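Local coordinates for protein enoyl-CoA hydratase (Geobacillus kaustophilus, PDB 2PPY) that probably catalyses the hydration of enoyl-CoA thioesters in fatty acid beta-oxidation, as a six-chain assembly of the crotonase family, at residues Lys8-Thr12 and His23-Asn27; Leu217-Asn221 and Tyr233-Leu237. One frame throughout, in Å; residues are numbered along the deposited sequence.

Interaction 1. Residues Lys8-Thr12 and His23-Asn27; sequences KQYLT and HLHIN
Thr12 and His23 face each other as an antiparallel hydrogen-bonded pair: Thr12 N donates to His23 O at 2.9 Å and His23 N to Thr12 O at 2.8 Å. Leu11 and Leu24 form the next, non-hydrogen-bonded pair, with Leu11 CB 4.2 Å from Leu24 CD2. Regular pairing ends beyond them, but His25 N still reaches Tyr10 O at 3.0 Å, with an N-H...O angle of 165°. With chi1 at 49°, the His25 ring sits between its own backbone N and carbonyl carbon and lies with one face over Leu11 CA and the Tyr10 carbonyl. At the far end, Ile26 CG2 meets the edge of the Tyr10 ring, 3.5 Å from Tyr10 CD1. Further out, Tyr10 N donates to Glu39 of helix 34-48, while Phe36 of the same helix packs against Leu24 and Ile26. The His23 ring is hydrogen-bonded through ND1 to Asp61 and through NE2 to Glu21, and it makes an edge-to-face contact with Phe14. Leu24 also bonds through its backbone to Met59 and Asp61, joining strand 55-60. This is the open end of the beta hairpin 11-16/19-24 in the mixed sheet of the crotonase fold.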
ATOM      1  N   LYS A   8       7.523 -15.392 -37.349  1.00 85.78           N
ATOM      2  CA  LYS A   8       8.923 -15.181 -37.002  1.00 83.29           C
ATOM      3  C   LYS A   8       9.481 -16.580 -36.767  1.00 77.50           C
ATOM      4  O   LYS A   8       8.871 -17.559 -37.196  1.00 79.30           O
ATOM      5  CB  LYS A   8       9.059 -14.321 -35.741  1.00 87.67           C
ATOM      6  CG  LYS A   8       8.816 -12.836 -35.986  1.00 92.30           C
ATOM      7  CD  LYS A   8       9.193 -11.993 -34.777  1.00 97.09           C
ATOM      8  CE  LYS A   8       9.123 -10.506 -35.099  1.00100.12           C
ATOM      9  NZ  LYS A   8       9.551  -9.655 -33.953  1.00 99.49           N
ATOM     10  N   GLN A   9      10.622 -16.695 -36.096  1.00 70.41           N
ATOM     11  CA  GLN A   9      11.194 -18.018 -35.861  1.00 62.62           C
ATOM     12  C   GLN A   9      10.813 -18.652 -34.530  1.00 56.91           C
ATOM     13  O   GLN A   9      10.760 -19.876 -34.419  1.00 60.87           O
ATOM     14  CB  GLN A   9      12.720 -17.976 -35.987  1.00 60.70           C
ATOM     15  CG  GLN A   9      13.395 -16.830 -35.261  1.00 58.89           C
ATOM     16  CD  GLN A   9      14.905 -16.985 -35.234  1.00 63.62           C
ATOM     17  OE1 GLN A   9      15.489 -17.633 -36.104  1.00 63.16           O
ATOM     18  NE2 GLN A   9      15.547 -16.379 -34.240  1.00 59.60           N
ATOM     19  N   TYR A  10      10.542 -17.827 -33.525  1.00 48.42           N
ATOM     20  CA  TYR A  10      10.181 -18.334 -32.204  1.00 40.37           C
ATOM     21  C   TYR A  10       8.675 -18.415 -32.001  1.00 34.42           C
ATOM     22  O   TYR A  10       8.188 -19.223 -31.207  1.00 31.34           O
ATOM     23  CB  TYR A  10      10.772 -17.441 -31.115  1.00 36.84           C
ATOM     24  CG  TYR A  10      12.277 -17.457 -31.031  1.00 36.08           C
ATOM     25  CD1 TYR A  10      12.945 -18.465 -30.341  1.00 41.41           C
ATOM     26  CD2 TYR A  10      13.035 -16.447 -31.615  1.00 37.66           C
ATOM     27  CE1 TYR A  10      14.334 -18.464 -30.231  1.00 43.24           C
ATOM     28  CE2 TYR A  10      14.421 -16.438 -31.512  1.00 39.32           C
ATOM     29  CZ  TYR A  10      15.064 -17.445 -30.819  1.00 39.20           C
ATOM     30  OH  TYR A  10      16.435 -17.428 -30.707  1.00 46.52           O
ATOM     31  N   LEU A  11       7.934 -17.576 -32.713  1.00 32.50           N
ATOM     32  CA  LEU A  11       6.490 -17.559 -32.560  1.00 30.34           C
ATOM     33  C   LEU A  11       5.796 -16.987 -33.785  1.00 29.63           C
ATOM     34  O   LEU A  11       6.420 -16.322 -34.611  1.00 24.43           O
ATOM     35  CB  LEU A  11       6.129 -16.741 -31.309  1.00 31.93           C
ATOM     36  CG  LEU A  11       5.416 -15.377 -31.336  1.00 36.37           C
ATOM     37  CD1 LEU A  11       5.565 -14.749 -29.954  1.00 37.59           C
ATOM     38  CD2 LEU A  11       6.002 -14.433 -32.365  1.00 34.28           C
ATOM     39  N   THR A  12       4.494 -17.243 -33.884  1.00 29.86           N
ATOM     40  CA  THR A  12       3.681 -16.745 -34.985  1.00 28.02           C
ATOM     41  C   THR A  12       2.400 -16.122 -34.435  1.00 29.15           C
ATOM     42  O   THR A  12       1.780 -16.660 -33.516  1.00 30.83           O
ATOM     43  CB  THR A  12       3.306 -17.881 -35.961  1.00 31.86           C
ATOM     44  OG1 THR A  12       4.493 -18.391 -36.577  1.00 34.48           O
ATOM     45  CG2 THR A  12       2.363 -17.376 -37.040  1.00 29.26           C
ATOM     46  N   HIS A  23       1.183 -18.227 -31.304  1.00 25.12           N
ATOM     47  CA  HIS A  23       1.622 -19.613 -31.253  1.00 24.00           C
ATOM     48  C   HIS A  23       3.110 -19.681 -30.974  1.00 24.80           C
ATOM     49  O   HIS A  23       3.903 -19.016 -31.634  1.00 23.77           O
ATOM     50  CB  HIS A  23       1.308 -20.327 -32.568  1.00 26.07           C
ATOM     51  CG  HIS A  23      -0.148 -20.594 -32.776  1.00 27.12           C
ATOM     52  ND1 HIS A  23      -0.677 -21.868 -32.802  1.00 28.88           N
ATOM     53  CD2 HIS A  23      -1.192 -19.750 -32.961  1.00 24.14           C
ATOM     54  CE1 HIS A  23      -1.981 -21.796 -32.997  1.00 32.53           C
ATOM     55  NE2 HIS A  23      -2.319 -20.523 -33.098  1.00 32.43           N
ATOM     56  N   LEU A  24       3.480 -20.490 -29.988  1.00 26.88           N
ATOM     57  CA  LEU A  24       4.874 -20.648 -29.618  1.00 25.15           C
ATOM     58  C   LEU A  24       5.466 -21.899 -30.272  1.00 26.15           C
ATOM     59  O   LEU A  24       4.914 -22.991 -30.152  1.00 23.60           O
ATOM     60  CB  LEU A  24       4.996 -20.757 -28.096  1.00 25.36           C
ATOM     61  CG  LEU A  24       4.285 -19.678 -27.265  1.00 27.34           C
ATOM     62  CD1 LEU A  24       4.498 -19.953 -25.780  1.00 28.34           C
ATOM     63  CD2 LEU A  24       4.818 -18.304 -27.627  1.00 20.62           C
ATOM     64  N   HIS A  25       6.581 -21.727 -30.973  1.00 26.17           N
ATOM     65  CA  HIS A  25       7.270 -22.834 -31.627  1.00 29.83           C
ATOM     66  C   HIS A  25       8.771 -22.572 -31.557  1.00 31.33           C
ATOM     67  O   HIS A  25       9.400 -22.228 -32.551  1.00 33.27           O
ATOM     68  CB  HIS A  25       6.821 -22.984 -33.095  1.00 25.00           C
ATOM     69  CG  HIS A  25       6.842 -21.703 -33.874  1.00 19.13           C
ATOM     70  ND1 HIS A  25       5.690 -21.050 -34.255  1.00 28.00           N
ATOM     71  CD2 HIS A  25       7.871 -20.966 -34.357  1.00 18.92           C
ATOM     72  CE1 HIS A  25       6.009 -19.964 -34.940  1.00 20.70           C
ATOM     73  NE2 HIS A  25       7.325 -19.890 -35.014  1.00 23.39           N
ATOM     74  N   ILE A  26       9.342 -22.749 -30.372  1.00 29.86           N
ATOM     75  CA  ILE A  26      10.756 -22.495 -30.154  1.00 30.64           C
ATOM     76  C   ILE A  26      11.629 -23.739 -30.283  1.00 34.67           C
ATOM     77  O   ILE A  26      12.682 -23.714 -30.919  1.00 34.05           O
ATOM     78  CB  ILE A  26      10.984 -21.900 -28.759  1.00 28.19           C
ATOM     79  CG1 ILE A  26      10.012 -20.743 -28.525  1.00 30.40           C
ATOM     80  CG2 ILE A  26      12.417 -21.421 -28.621  1.00 21.57           C
ATOM     81  CD1 ILE A  26       9.863 -20.362 -27.062  1.00 32.77           C
ATOM     82  N   ASN A  27      11.194 -24.822 -29.654  1.00 30.83           N
ATOM     83  CA  ASN A  27      11.938 -26.073 -29.683  1.00 30.67           C
ATOM     84  C   ASN A  27      11.150 -27.174 -28.989  1.00 30.75           C
ATOM     85  O   ASN A  27       9.996 -26.982 -28.611  1.00 29.50           O
ATOM     86  CB  ASN A  27      13.321 -25.903 -29.020  1.00 27.13           C
ATOM     87  CG  ASN A  27      13.244 -25.312 -27.624  1.00 31.60           C
ATOM     88  OD1 ASN A  27      12.345 -25.638 -26.853  1.00 28.41           O
ATOM     89  ND2 ASN A  27      14.209 -24.454 -27.283  1.00 23.00           N
TER

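Interaction 2. Residues Leu217-Asn221 and Tyr233-Leu237; sequences LAIMN and YEGEL
Tyr233 of helix 227-242 reaches Leu217 and Ala218 of helix 209-222, its CG anti to the backbone N (chi1 173°). From CB the ring runs out alongside Ala218: Tyr233 CD2 lies 4.0 Å from Ala218 O, which stands at the ring edge, and CE2 comes within 3.7 Å of Ala218 CA. Leu217 O is also at the edge, in the ring plane. At the tip, Tyr233 OH lies 3.3 Å from Leu217 O, a weak hydrogen bond that is not settled, and 3.5 Å from Asn221 CB. Leu217 O is already gripped by Asn221 N and by Asn221 ND2, which approaches a lone pair in the carbonyl plane; the Asn221 amide stands 87° from the phenol ring. The two segments form a nearly antiparallel helix pair (160°, axes 9.7 Å apart) in the C-terminal helical part of the crotonase fold, where another subunit bonds Ala218 O through its Gln152 and a third packs its Glu236 on Leu217 and Tyr233. Leu237 CD1 lies over one face of the Tyr233 ring, offset toward the rim. An alanine in place of Tyr233 is likely to leave a gap beside Ala218 and to deprive this methyl of the ring face it covers. Leu237 CD1 also presses on Ala218 CB, at a tight 3.4 Å, while Leu237 CD2 approaches Leu217 CD1 at 4.2 Å.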
ATOM      1  N   LEU A 217      -8.928  -4.180 -17.084  1.00 12.64           N
ATOM      2  CA  LEU A 217      -8.012  -3.173 -16.564  1.00 13.08           C
ATOM      3  C   LEU A 217      -8.360  -2.841 -15.112  1.00 17.14           C
ATOM      4  O   LEU A 217      -7.482  -2.706 -14.259  1.00 15.63           O
ATOM      5  CB  LEU A 217      -8.090  -1.892 -17.400  1.00 12.07           C
ATOM      6  CG  LEU A 217      -7.548  -1.941 -18.832  1.00 14.78           C
ATOM      7  CD1 LEU A 217      -7.825  -0.615 -19.520  1.00 11.23           C
ATOM      8  CD2 LEU A 217      -6.051  -2.239 -18.807  1.00 11.33           C
ATOM      9  N   ALA A 218      -9.651  -2.701 -14.845  1.00 13.20           N
ATOM     10  CA  ALA A 218     -10.121  -2.375 -13.508  1.00 18.23           C
ATOM     11  C   ALA A 218      -9.641  -3.369 -12.458  1.00 15.10           C
ATOM     12  O   ALA A 218      -9.168  -2.979 -11.389  1.00 14.27           O
ATOM     13  CB  ALA A 218     -11.648  -2.306 -13.499  1.00 13.87           C
ATOM     14  N   ILE A 219      -9.750  -4.654 -12.768  1.00 15.10           N
ATOM     15  CA  ILE A 219      -9.362  -5.695 -11.823  1.00 15.23           C
ATOM     16  C   ILE A 219      -7.860  -5.955 -11.704  1.00 16.41           C
ATOM     17  O   ILE A 219      -7.331  -6.028 -10.597  1.00 18.38           O
ATOM     18  CB  ILE A 219     -10.072  -7.019 -12.164  1.00 21.81           C
ATOM     19  CG1 ILE A 219     -11.590  -6.821 -12.089  1.00 18.17           C
ATOM     20  CG2 ILE A 219      -9.622  -8.122 -11.208  1.00 16.16           C
ATOM     21  CD1 ILE A 219     -12.386  -8.030 -12.550  1.00 21.92           C
HETATM   22  N   MSE A 220      -7.173  -6.090 -12.831  1.00 14.47           N
HETATM   23  CA  MSE A 220      -5.742  -6.373 -12.794  1.00 20.28           C
HETATM   24  C   MSE A 220      -4.898  -5.257 -12.180  1.00 17.51           C
HETATM   25  O   MSE A 220      -3.919  -5.526 -11.490  1.00 19.69           O
HETATM   26  CB  MSE A 220      -5.233  -6.708 -14.199  1.00 16.34           C
HETATM   27  CG  MSE A 220      -5.888  -7.949 -14.805  1.00 19.36           C
HETATM   28 SE   MSE A 220      -5.911  -9.464 -13.583  1.00 30.34          SE
HETATM   29  CE  MSE A 220      -4.015  -9.534 -13.179  1.00 19.42           C
ATOM     30  N   ASN A 221      -5.277  -4.009 -12.428  1.00 14.66           N
ATOM     31  CA  ASN A 221      -4.534  -2.877 -11.883  1.00 14.30           C
ATOM     32  C   ASN A 221      -5.167  -2.367 -10.592  1.00 12.79           C
ATOM     33  O   ASN A 221      -4.490  -1.777  -9.753  1.00 15.30           O
ATOM     34  CB  ASN A 221      -4.460  -1.754 -12.922  1.00 15.06           C
ATOM     35  CG  ASN A 221      -3.704  -2.173 -14.178  1.00 21.16           C
ATOM     36  OD1 ASN A 221      -2.488  -2.393 -14.148  1.00 18.16           O
ATOM     37  ND2 ASN A 221      -4.424  -2.295 -15.288  1.00 19.67           N
ATOM     38  N   TYR A 233     -10.719   4.286  -9.359  1.00 16.09           N
ATOM     39  CA  TYR A 233     -10.127   3.880 -10.635  1.00 16.07           C
ATOM     40  C   TYR A 233     -11.209   3.178 -11.455  1.00 16.03           C
ATOM     41  O   TYR A 233     -11.332   3.376 -12.666  1.00 14.93           O
ATOM     42  CB  TYR A 233      -8.943   2.942 -10.365  1.00 12.50           C
ATOM     43  CG  TYR A 233      -8.319   2.288 -11.582  1.00 14.06           C
ATOM     44  CD1 TYR A 233      -7.751   3.050 -12.607  1.00 20.42           C
ATOM     45  CD2 TYR A 233      -8.260   0.899 -11.687  1.00 14.02           C
ATOM     46  CE1 TYR A 233      -7.135   2.439 -13.703  1.00  9.21           C
ATOM     47  CE2 TYR A 233      -7.651   0.284 -12.769  1.00 12.76           C
ATOM     48  CZ  TYR A 233      -7.090   1.055 -13.772  1.00 16.95           C
ATOM     49  OH  TYR A 233      -6.486   0.429 -14.837  1.00 18.01           O
ATOM     50  N   GLU A 234     -11.999   2.363 -10.768  1.00 21.13           N
ATOM     51  CA  GLU A 234     -13.095   1.633 -11.384  1.00 18.14           C
ATOM     52  C   GLU A 234     -14.149   2.619 -11.870  1.00 20.77           C
ATOM     53  O   GLU A 234     -14.788   2.403 -12.900  1.00 21.66           O
ATOM     54  CB  GLU A 234     -13.708   0.680 -10.360  1.00 20.02           C
ATOM     55  CG  GLU A 234     -15.148   0.270 -10.634  1.00 27.17           C
ATOM     56  CD  GLU A 234     -15.771  -0.449  -9.448  1.00 28.96           C
ATOM     57  OE1 GLU A 234     -15.396  -1.615  -9.190  1.00 22.85           O
ATOM     58  OE2 GLU A 234     -16.624   0.164  -8.764  1.00 26.66           O
ATOM     59  N   GLY A 235     -14.319   3.706 -11.122  1.00 24.00           N
ATOM     60  CA  GLY A 235     -15.305   4.712 -11.478  1.00 19.86           C
ATOM     61  C   GLY A 235     -14.946   5.495 -12.723  1.00 21.48           C
ATOM     62  O   GLY A 235     -15.832   5.920 -13.461  1.00 22.46           O
ATOM     63  N   GLU A 236     -13.652   5.701 -12.953  1.00 20.70           N
ATOM     64  CA  GLU A 236     -13.209   6.435 -14.131  1.00 19.43           C
ATOM     65  C   GLU A 236     -13.350   5.543 -15.357  1.00 23.14           C
ATOM     66  O   GLU A 236     -13.694   6.015 -16.445  1.00 17.85           O
ATOM     67  CB  GLU A 236     -11.754   6.888 -13.977  1.00 25.84           C
ATOM     68  CG  GLU A 236     -11.527   7.885 -12.850  1.00 28.71           C
ATOM     69  CD  GLU A 236     -12.578   8.992 -12.817  1.00 37.50           C
ATOM     70  OE1 GLU A 236     -12.842   9.612 -13.873  1.00 30.22           O
ATOM     71  OE2 GLU A 236     -13.137   9.242 -11.728  1.00 35.79           O
ATOM     72  N   LEU A 237     -13.082   4.252 -15.179  1.00 18.96           N
ATOM     73  CA  LEU A 237     -13.213   3.297 -16.268  1.00 22.70           C
ATOM     74  C   LEU A 237     -14.691   3.206 -16.639  1.00 26.17           C
ATOM     75  O   LEU A 237     -15.040   3.077 -17.816  1.00 24.89           O
ATOM     76  CB  LEU A 237     -12.681   1.927 -15.844  1.00 17.98           C
ATOM     77  CG  LEU A 237     -11.154   1.803 -15.799  1.00 23.11           C
ATOM     78  CD1 LEU A 237     -10.750   0.675 -14.869  1.00 23.86           C
ATOM     79  CD2 LEU A 237     -10.612   1.576 -17.208  1.00 19.55           C
TER

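Overall arrangement
Interactions 1 and 2 lie on opposite sides of the chain's centre, with their own centres 33 Å apart and their nearest atoms about 18 Å apart, so neither touches the other. They follow in series along the chain: the hairpin of interaction 1 closes near the N-terminus, long before the helices of interaction 2 begin. Their surroundings differ as well. Residues 8-12 and 23-27 lie at the ends of two strands on the antiparallel side of the main sheet and meet no other protein chain of the assembly, whereas 217-221 and 233-237 pack helix on helix where two further subunits converge. One contact joins two neighbouring strands of one subunit's sheet; the other is a helix pair within one chain, bordered by two other subunits.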